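Local coordinates for aldehyde dehydrogenase family protein (Pseudomonas syringae pv. tomato, PDB 6X9L), which oxidises long-chain aliphatic aldehydes, with NAD+ as the probable electron acceptor, at residues A131-Q136 and H471-Y476; L193-V198 and G206-V211; Q343-A348 and E390-P395. The protein carries 1 engineered substitution. All coordinates share one frame; numbering follows the deposited sequence.

Contact 1 (A131-Q136 and H471-Y476)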
# COMPACT_ATOMS: atom_id res chain seq x y z
N ALA A 131 24.15 5.80 -4.08
CA ALA A 131 25.54 5.37 -3.98
C ALA A 131 25.69 4.03 -3.28
O ALA A 131 26.66 3.31 -3.51
CB ALA A 131 26.36 6.42 -3.21
N THR A 132 24.74 3.68 -2.43
CA THR A 132 24.83 2.49 -1.60
C THR A 132 23.71 1.50 -1.84
O THR A 132 23.88 0.32 -1.50
CB THR A 132 24.82 2.89 -0.11
OG1 THR A 132 23.65 3.68 0.14
CG2 THR A 132 26.06 3.69 0.25
N TYR A 133 22.59 1.92 -2.41
CA TYR A 133 21.42 1.07 -2.48
C TYR A 133 21.69 -0.17 -3.32
O TYR A 133 22.19 -0.09 -4.45
CB TYR A 133 20.23 1.85 -3.06
CG TYR A 133 18.95 1.08 -2.87
CD1 TYR A 133 18.57 0.12 -3.79
CD2 TYR A 133 18.15 1.28 -1.74
CE1 TYR A 133 17.42 -0.61 -3.60
CE2 TYR A 133 17.00 0.56 -1.55
CZ TYR A 133 16.65 -0.39 -2.48
OH TYR A 133 15.51 -1.13 -2.33
N ARG A 134 21.33 -1.34 -2.78
CA ARG A 134 21.52 -2.61 -3.47
C ARG A 134 20.22 -2.96 -4.18
O ARG A 134 19.23 -3.33 -3.53
CB ARG A 134 21.93 -3.71 -2.49
CG ARG A 134 23.21 -3.43 -1.70
CD ARG A 134 24.46 -3.93 -2.41
NE ARG A 134 24.74 -5.35 -2.15
CZ ARG A 134 24.68 -6.31 -3.06
NH1 ARG A 134 24.36 -6.02 -4.32
NH2 ARG A 134 24.95 -7.57 -2.73
N PHE A 135 20.21 -2.84 -5.51
CA PHE A 135 18.99 -3.17 -6.24
C PHE A 135 18.79 -4.67 -6.38
O PHE A 135 17.65 -5.13 -6.50
CB PHE A 135 19.00 -2.50 -7.62
CG PHE A 135 18.87 -1.00 -7.57
CD1 PHE A 135 17.63 -0.40 -7.51
CD2 PHE A 135 19.99 -0.19 -7.57
CE1 PHE A 135 17.51 0.99 -7.47
CE2 PHE A 135 19.87 1.19 -7.54
CZ PHE A 135 18.62 1.78 -7.48
N GLN A 136 19.87 -5.45 -6.34
CA GLN A 136 19.79 -6.90 -6.34
C GLN A 136 20.44 -7.47 -5.08
O GLN A 136 21.43 -6.94 -4.58
CB GLN A 136 20.48 -7.49 -7.56
CG GLN A 136 20.49 -8.99 -7.57
CD GLN A 136 21.34 -9.52 -8.68
OE1 GLN A 136 20.83 -10.10 -9.65
NE2 GLN A 136 22.65 -9.33 -8.56
N HIS A 471 13.09 4.83 3.00
CA HIS A 471 11.70 4.36 3.01
C HIS A 471 10.90 4.97 1.87
O HIS A 471 10.22 4.26 1.12
CB HIS A 471 11.04 4.70 4.34
CG HIS A 471 11.52 3.85 5.47
ND1 HIS A 471 12.76 4.01 6.04
CD2 HIS A 471 10.93 2.82 6.12
CE1 HIS A 471 12.91 3.13 7.01
NE2 HIS A 471 11.81 2.39 7.07
N GLY A 472 10.94 6.30 1.75
CA GLY A 472 10.24 6.96 0.66
C GLY A 472 10.70 6.51 -0.70
O GLY A 472 9.91 6.41 -1.63
N PHE A 473 11.99 6.21 -0.82
CA PHE A 473 12.55 5.71 -2.07
C PHE A 473 11.95 4.35 -2.45
O PHE A 473 11.66 4.08 -3.62
CB PHE A 473 14.07 5.64 -1.92
CG PHE A 473 14.81 5.04 -3.08
CD1 PHE A 473 14.96 5.74 -4.26
CD2 PHE A 473 15.39 3.79 -2.96
CE1 PHE A 473 15.66 5.20 -5.32
CE2 PHE A 473 16.10 3.24 -4.01
CZ PHE A 473 16.23 3.95 -5.19
N GLU A 474 11.73 3.49 -1.45
CA GLU A 474 11.22 2.15 -1.73
C GLU A 474 9.74 2.14 -2.11
O GLU A 474 9.28 1.16 -2.71
CB GLU A 474 11.49 1.24 -0.53
CG GLU A 474 13.00 1.01 -0.31
CD GLU A 474 13.31 -0.07 0.72
OE1 GLU A 474 12.57 -0.20 1.72
OE2 GLU A 474 14.32 -0.78 0.53
N GLU A 475 8.99 3.21 -1.82
CA GLU A 475 7.62 3.32 -2.30
C GLU A 475 7.54 3.34 -3.82
O GLU A 475 6.46 3.09 -4.37
CB GLU A 475 6.97 4.58 -1.75
CG GLU A 475 6.92 4.62 -0.25
CD GLU A 475 5.86 3.69 0.32
OE1 GLU A 475 4.89 3.38 -0.40
OE2 GLU A 475 6.01 3.27 1.50
N TYR A 476 8.63 3.63 -4.52
CA TYR A 476 8.61 3.66 -5.98
C TYR A 476 9.27 2.44 -6.60
O TYR A 476 9.45 2.41 -7.83
CB TYR A 476 9.28 4.94 -6.48
CG TYR A 476 8.51 6.17 -6.06
CD1 TYR A 476 7.48 6.67 -6.86
CD2 TYR A 476 8.76 6.80 -4.85
CE1 TYR A 476 6.76 7.78 -6.47
CE2 TYR A 476 8.06 7.90 -4.46
CZ TYR A 476 7.05 8.39 -5.27
OH TYR A 476 6.34 9.51 -4.88
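F473 drives an edge of its ring into the face of Y133, an edge-to-face stack with centroids 5.0 Å apart and planes inclined at 71°. The atom doing the touching is CE2 of F473, which stands 3.6 Å above the middle of the tyrosine ring. F473 leaves its helix with CG anti to the backbone N (chi1 175°), a setting that carries the ring across to the 131-136 loop. There CZ of F473 also comes within 3.9 Å of CE1 of F135, the two side chains crossing at about a right angle. F135 in turn lies with one face against CD1 of Y133, so the three rings form one interlocked cluster. At the edge of the Y133 ring, the phenol OH donates a 3.1 Å hydrogen bond to OE2 of E474, on the anti side of a carboxylate turned nearly perpendicular to the ring. The glutamate reaches it by staying extended beyond CG; R146 offers the same oxygen a long, weak ion pair. The cluster joins the loop entering strand 136-138 to helix 469-474, which precedes strand 477-483. Both strands pair with 143-155, an arrangement belonging to the aldehyde dehydrogenase fold, where an antiparallel arm springs from the nucleotide-binding domain.

Contact 2 (L193-V198 and G206-V211)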
# COMPACT_ATOMS: atom_id res chain seq x y z
N LEU A 193 8.64 27.25 -11.82
CA LEU A 193 10.10 27.41 -11.73
C LEU A 193 10.80 26.07 -11.59
O LEU A 193 11.88 25.87 -12.16
CB LEU A 193 10.46 28.30 -10.54
CG LEU A 193 10.12 29.77 -10.64
CD1 LEU A 193 10.51 30.49 -9.34
CD2 LEU A 193 10.84 30.34 -11.82
N PHE A 194 10.22 25.16 -10.81
CA PHE A 194 10.84 23.85 -10.60
C PHE A 194 10.94 23.05 -11.89
O PHE A 194 11.96 22.40 -12.15
CB PHE A 194 10.05 23.07 -9.55
CG PHE A 194 10.51 21.66 -9.40
CD1 PHE A 194 11.66 21.37 -8.69
CD2 PHE A 194 9.81 20.62 -9.99
CE1 PHE A 194 12.08 20.07 -8.55
CE2 PHE A 194 10.22 19.32 -9.87
CZ PHE A 194 11.35 19.04 -9.14
N ALA A 195 9.88 23.06 -12.72
CA ALA A 195 9.94 22.36 -14.00
C ALA A 195 11.06 22.93 -14.87
O ALA A 195 11.86 22.17 -15.44
CB ALA A 195 8.60 22.47 -14.73
N GLN A 196 11.14 24.26 -14.96
CA GLN A 196 12.24 24.90 -15.68
C GLN A 196 13.58 24.42 -15.14
O GLN A 196 14.54 24.24 -15.90
CB GLN A 196 12.14 26.41 -15.54
CG GLN A 196 13.10 27.16 -16.44
CD GLN A 196 12.91 26.78 -17.88
OE1 GLN A 196 11.82 26.93 -18.44
NE2 GLN A 196 13.98 26.25 -18.50
N LEU A 197 13.65 24.21 -13.82
CA LEU A 197 14.89 23.84 -13.15
C LEU A 197 15.34 22.43 -13.52
O LEU A 197 16.53 22.20 -13.79
CB LEU A 197 14.70 23.96 -11.63
CG LEU A 197 15.93 23.75 -10.74
CD1 LEU A 197 15.90 24.72 -9.57
CD2 LEU A 197 15.99 22.32 -10.26
N VAL A 198 14.42 21.45 -13.51
CA VAL A 198 14.82 20.10 -13.93
C VAL A 198 15.16 20.10 -15.42
O VAL A 198 16.05 19.37 -15.86
CB VAL A 198 13.76 19.02 -13.60
CG1 VAL A 198 13.28 19.12 -12.11
CG2 VAL A 198 12.59 19.05 -14.56
N GLY A 206 10.47 13.69 -20.92
CA GLY A 206 9.49 12.71 -20.55
C GLY A 206 9.70 12.09 -19.19
O GLY A 206 8.79 11.41 -18.70
N VAL A 207 10.84 12.28 -18.54
CA VAL A 207 11.00 11.73 -17.20
C VAL A 207 10.15 12.50 -16.20
O VAL A 207 9.57 11.91 -15.27
CB VAL A 207 12.47 11.69 -16.79
CG1 VAL A 207 12.60 11.16 -15.37
CG2 VAL A 207 13.25 10.81 -17.75
N PHE A 208 10.03 13.82 -16.39
CA PHE A 208 9.23 14.67 -15.51
C PHE A 208 8.26 15.49 -16.34
O PHE A 208 8.66 16.17 -17.29
CB PHE A 208 10.11 15.61 -14.68
CG PHE A 208 9.35 16.68 -13.98
CD1 PHE A 208 8.70 16.41 -12.78
CD2 PHE A 208 9.26 17.95 -14.52
CE1 PHE A 208 7.98 17.40 -12.13
CE2 PHE A 208 8.54 18.95 -13.87
CZ PHE A 208 7.90 18.66 -12.67
N ASN A 209 6.98 15.46 -15.97
CA ASN A 209 5.95 16.17 -16.71
C ASN A 209 5.05 16.92 -15.75
O ASN A 209 4.67 16.40 -14.69
CB ASN A 209 5.15 15.20 -17.56
CG ASN A 209 6.01 14.48 -18.56
OD1 ASN A 209 6.38 15.04 -19.58
ND2 ASN A 209 6.36 13.24 -18.27
N LEU A 210 4.71 18.16 -16.12
CA LEU A 210 3.91 19.07 -15.30
C LEU A 210 2.60 19.43 -16.00
O LEU A 210 2.61 19.90 -17.15
CB LEU A 210 4.71 20.33 -14.99
CG LEU A 210 4.17 21.20 -13.87
CD1 LEU A 210 5.30 22.01 -13.31
CD2 LEU A 210 3.11 22.11 -14.41
N VAL A 211 1.48 19.20 -15.33
CA VAL A 211 0.19 19.66 -15.82
C VAL A 211 -0.53 20.39 -14.69
O VAL A 211 -0.61 19.89 -13.56
CB VAL A 211 -0.70 18.51 -16.36
CG1 VAL A 211 -2.00 19.08 -16.91
CG2 VAL A 211 0.03 17.71 -17.43
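Helix 193-198 runs nearly antiparallel to strand 208-210, their axes 9.4 Å apart and their directions 154° apart, as the returning half of the beta-alpha-beta crossover 178-182, 188-201, 208-210 in the Rossmann-type sheet. The ring of F208 is the largest single contributor to the interface. With CG anti to its own backbone N (chi1 168°), it projects from the strand and is met by three residues of the helix, F194, A195 and V198. F194 presents an edge toward its face in an offset edge-to-face pair, the planes at 87° and CE2 of F194 3.7 Å from CZ of F208. A195 comes instead at the rim, in the ring plane, its CB 3.6 Å from CE2 of F208. One turn on from F194, V198 sets CG2 3.5 Å from CD2 of F208, while its CG1 lies over a face of F194. The same CB of A195 also receives CD1 of L210, at 3.6 Å, so this small methyl is wedged between two strand side chains. Helix 161-174 packs against F194 beyond the interface. On the other side of the strand, N209 turns back within its own segment: its ND2 gives a 3.1 Å hydrogen bond to O of G206, reaching that oxygen from above the carbonyl plane.

Contact 3 (Q343-A348 and E390-P395). With NAD (nicotinamide-adenine-dinucleotide), chain D.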
# COMPACT_ATOMS: atom_id res chain seq x y z
N GLN A 343 -11.56 30.44 10.00
CA GLN A 343 -12.49 31.34 10.67
C GLN A 343 -13.72 30.59 11.18
O GLN A 343 -14.21 30.87 12.28
CB GLN A 343 -12.89 32.46 9.71
CG GLN A 343 -12.72 33.85 10.28
CD GLN A 343 -11.31 34.16 10.72
OE1 GLN A 343 -11.11 34.96 11.62
NE2 GLN A 343 -10.33 33.55 10.07
N ALA A 344 -14.21 29.63 10.41
CA ALA A 344 -15.37 28.87 10.86
C ALA A 344 -15.01 27.97 12.04
O ALA A 344 -15.81 27.80 12.96
CB ALA A 344 -15.93 28.03 9.71
N MET A 345 -13.80 27.40 12.02
CA MET A 345 -13.37 26.55 13.12
C MET A 345 -13.20 27.34 14.41
O MET A 345 -13.52 26.84 15.49
CB MET A 345 -12.06 25.84 12.75
CG MET A 345 -12.23 24.73 11.71
SD MET A 345 -13.72 23.76 11.99
CE MET A 345 -13.29 22.70 13.36
N ILE A 346 -12.67 28.56 14.31
CA ILE A 346 -12.55 29.41 15.50
C ILE A 346 -13.93 29.70 16.08
O ILE A 346 -14.16 29.52 17.28
CB ILE A 346 -11.81 30.71 15.16
CG1 ILE A 346 -10.41 30.43 14.65
CG2 ILE A 346 -11.71 31.58 16.36
CD1 ILE A 346 -9.73 31.69 14.13
N ASN A 347 -14.86 30.14 15.23
CA ASN A 347 -16.20 30.41 15.71
C ASN A 347 -16.86 29.15 16.29
O ASN A 347 -17.62 29.23 17.26
CB ASN A 347 -17.04 31.01 14.58
CG ASN A 347 -16.60 32.43 14.23
OD1 ASN A 347 -16.44 33.29 15.10
ND2 ASN A 347 -16.42 32.68 12.94
N ALA A 348 -16.58 27.98 15.72
CA ALA A 348 -17.14 26.75 16.27
C ALA A 348 -16.62 26.51 17.68
O ALA A 348 -17.39 26.10 18.57
CB ALA A 348 -16.81 25.56 15.37
N GLU A 390 -11.02 17.81 14.77
CA GLU A 390 -10.89 18.16 13.36
C GLU A 390 -9.65 19.00 13.09
O GLU A 390 -9.34 19.94 13.84
CB GLU A 390 -12.13 18.92 12.87
CG GLU A 390 -13.42 18.13 12.92
CD GLU A 390 -14.62 19.02 12.64
OE1 GLU A 390 -14.48 19.94 11.80
OE2 GLU A 390 -15.68 18.83 13.26
N GLU A 391 -8.94 18.65 12.03
CA GLU A 391 -7.80 19.44 11.61
C GLU A 391 -8.29 20.81 11.17
O GLU A 391 -9.29 20.91 10.44
CB GLU A 391 -7.06 18.73 10.49
CG GLU A 391 -5.85 19.49 9.97
CD GLU A 391 -5.12 18.70 8.89
OE1 GLU A 391 -5.80 18.07 8.04
OE2 GLU A 391 -3.87 18.71 8.91
N ILE A 392 -7.62 21.86 11.62
CA ILE A 392 -8.04 23.22 11.33
C ILE A 392 -7.20 23.86 10.24
O ILE A 392 -7.70 24.66 9.44
CB ILE A 392 -8.01 24.06 12.62
CG1 ILE A 392 -9.01 23.51 13.63
CG2 ILE A 392 -8.30 25.52 12.29
CD1 ILE A 392 -8.77 23.99 15.05
N PHE A 393 -5.92 23.52 10.20
CA PHE A 393 -5.00 24.02 9.18
C PHE A 393 -4.90 25.54 9.22
O PHE A 393 -4.85 26.21 8.19
CB PHE A 393 -5.39 23.53 7.79
CG PHE A 393 -4.23 22.98 7.02
CD1 PHE A 393 -3.51 21.90 7.52
CD2 PHE A 393 -3.82 23.58 5.83
CE1 PHE A 393 -2.40 21.39 6.83
CE2 PHE A 393 -2.73 23.08 5.13
CZ PHE A 393 -2.01 21.99 5.63
N GLY A 394 -4.83 26.08 10.43
CA GLY A 394 -4.58 27.48 10.67
C GLY A 394 -4.00 27.59 12.07
O GLY A 394 -3.79 26.57 12.75
N PRO A 395 -3.72 28.80 12.53
CA PRO A 395 -2.98 28.94 13.82
C PRO A 395 -3.90 28.88 15.04
O PRO A 395 -4.23 29.89 15.69
CB PRO A 395 -2.30 30.30 13.67
CG PRO A 395 -3.29 31.09 12.83
CD PRO A 395 -3.91 30.10 11.86
PA NAD D . -6.61 19.04 -0.94
O1A NAD D . -6.89 17.67 -0.43
O2A NAD D . -7.82 19.89 -1.05
O5B NAD D . -5.83 18.99 -2.35
C5B NAD D . -4.59 18.31 -2.48
C4B NAD D . -4.29 18.04 -3.96
O4B NAD D . -5.30 17.21 -4.49
C3B NAD D . -4.32 19.30 -4.82
O3B NAD D . -3.32 19.17 -5.83
C2B NAD D . -5.70 19.28 -5.46
O2B NAD D . -5.73 19.92 -6.72
C1B NAD D . -5.88 17.80 -5.65
N9A NAD D . -7.27 17.37 -5.64
C8A NAD D . -8.36 17.95 -5.02
N7A NAD D . -9.43 17.14 -5.25
C5A NAD D . -9.03 16.09 -5.99
C6A NAD D . -9.70 14.98 -6.50
N6A NAD D . -10.96 14.74 -6.14
N1A NAD D . -8.99 14.05 -7.23
C2A NAD D . -7.64 14.21 -7.46
N3A NAD D . -6.98 15.30 -6.95
C4A NAD D . -7.67 16.22 -6.24
O3 NAD D . -5.44 19.67 -0.03
PN NAD D . -5.50 20.93 0.97
O1N NAD D . -6.45 20.65 2.07
O2N NAD D . -5.63 22.17 0.19
O5D NAD D . -3.96 20.71 1.48
C5D NAD D . -3.69 20.71 2.86
C4D NAD D . -3.88 19.29 3.40
O4D NAD D . -2.78 18.48 3.02
C3D NAD D . -3.92 19.30 4.92
O3D NAD D . -4.81 18.30 5.35
C2D NAD D . -2.53 18.86 5.27
O2D NAD D . -2.46 18.27 6.56
C1D NAD D . -2.24 17.85 4.16
N1N NAD D . -0.78 17.63 4.12
C2N NAD D . -0.28 16.41 4.48
C3N NAD D . 1.09 16.21 4.49
C7N NAD D . 1.70 14.89 4.89
O7N NAD D . 3.05 14.70 4.57
N7N NAD D . 0.99 13.96 5.53
C4N NAD D . 1.95 17.24 4.16
C5N NAD D . 1.43 18.48 3.81
C6N NAD D . 0.05 18.67 3.81
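The Glu-Glu-Ile-Phe-Gly-Pro loop of the aldehyde dehydrogenase family, here residues 390-395, holds the nicotinamide ribose of NAD on one side and packs against helix 336-351 on the other. It leads from helix 386-389 into strand 396-402 of the seven-stranded catalytic-domain sheet. The division of labour follows the chain: E390 and I392 start out toward the helix, whereas the intervening E391 starts out away from it and serves the cofactor. M345 carries the helix side. CB of M345 rests 3.8 Å from CG2 of I392, and CG1 of the isoleucine lies beside the same methionine stem, so both branches pack along it. The methionine then bends at both chi2 and chi3 (-40° and -77°), which curls the end of the chain round to E390, whose side chain it crosses at about a right angle. The methyl CE of M345 ends 3.4 Å from OE1 of E390. This is a van der Waals contact rather than a polar one; the carboxylate finds its charge partner in R386, whose NE forms a salt bridge with OE2, and R386 also packs on M345.

On the cofactor side, F393 lays one ring face against C3D of the ribose, offset toward the ring's rim, and also touches N159 of the octanal pocket. E391 is extended along its whole length, which delivers the carboxylate end-on to the ribose diol. Each carboxylate oxygen takes one hydroxyl, a bidentate grip likely to fix how the sugar is turned. O3D of NAD donates to OE1 of E391 at 2.9 Å. The neighbouring O2D donates to OE2 of E391 at 2.8 Å, and that same carboxylate oxygen accepts a second, weak hydrogen bond from the backbone N of G260.

How the contacts relate
The three contacts show how one chain combines packing remote from the cofactor with packing that backs a cofactor-binding loop. Only contact 3 touches NAD directly; I392 there is about 13 Å, side chain to ligand, from the bound octanal. Contact 2 sits on the other side of the chain's centre, about 35 Å from contact 3 between centres, in the domain that supplies K182 and E185 to NAD; the L210 side chain is about 11 Å from the cofactor. Contact 1 lies away from the known sites, its centre about 23 Å from that of contact 2 and 39 Å from that of contact 3. Its segments, 335 residues apart, bracket both other contacts along the chain.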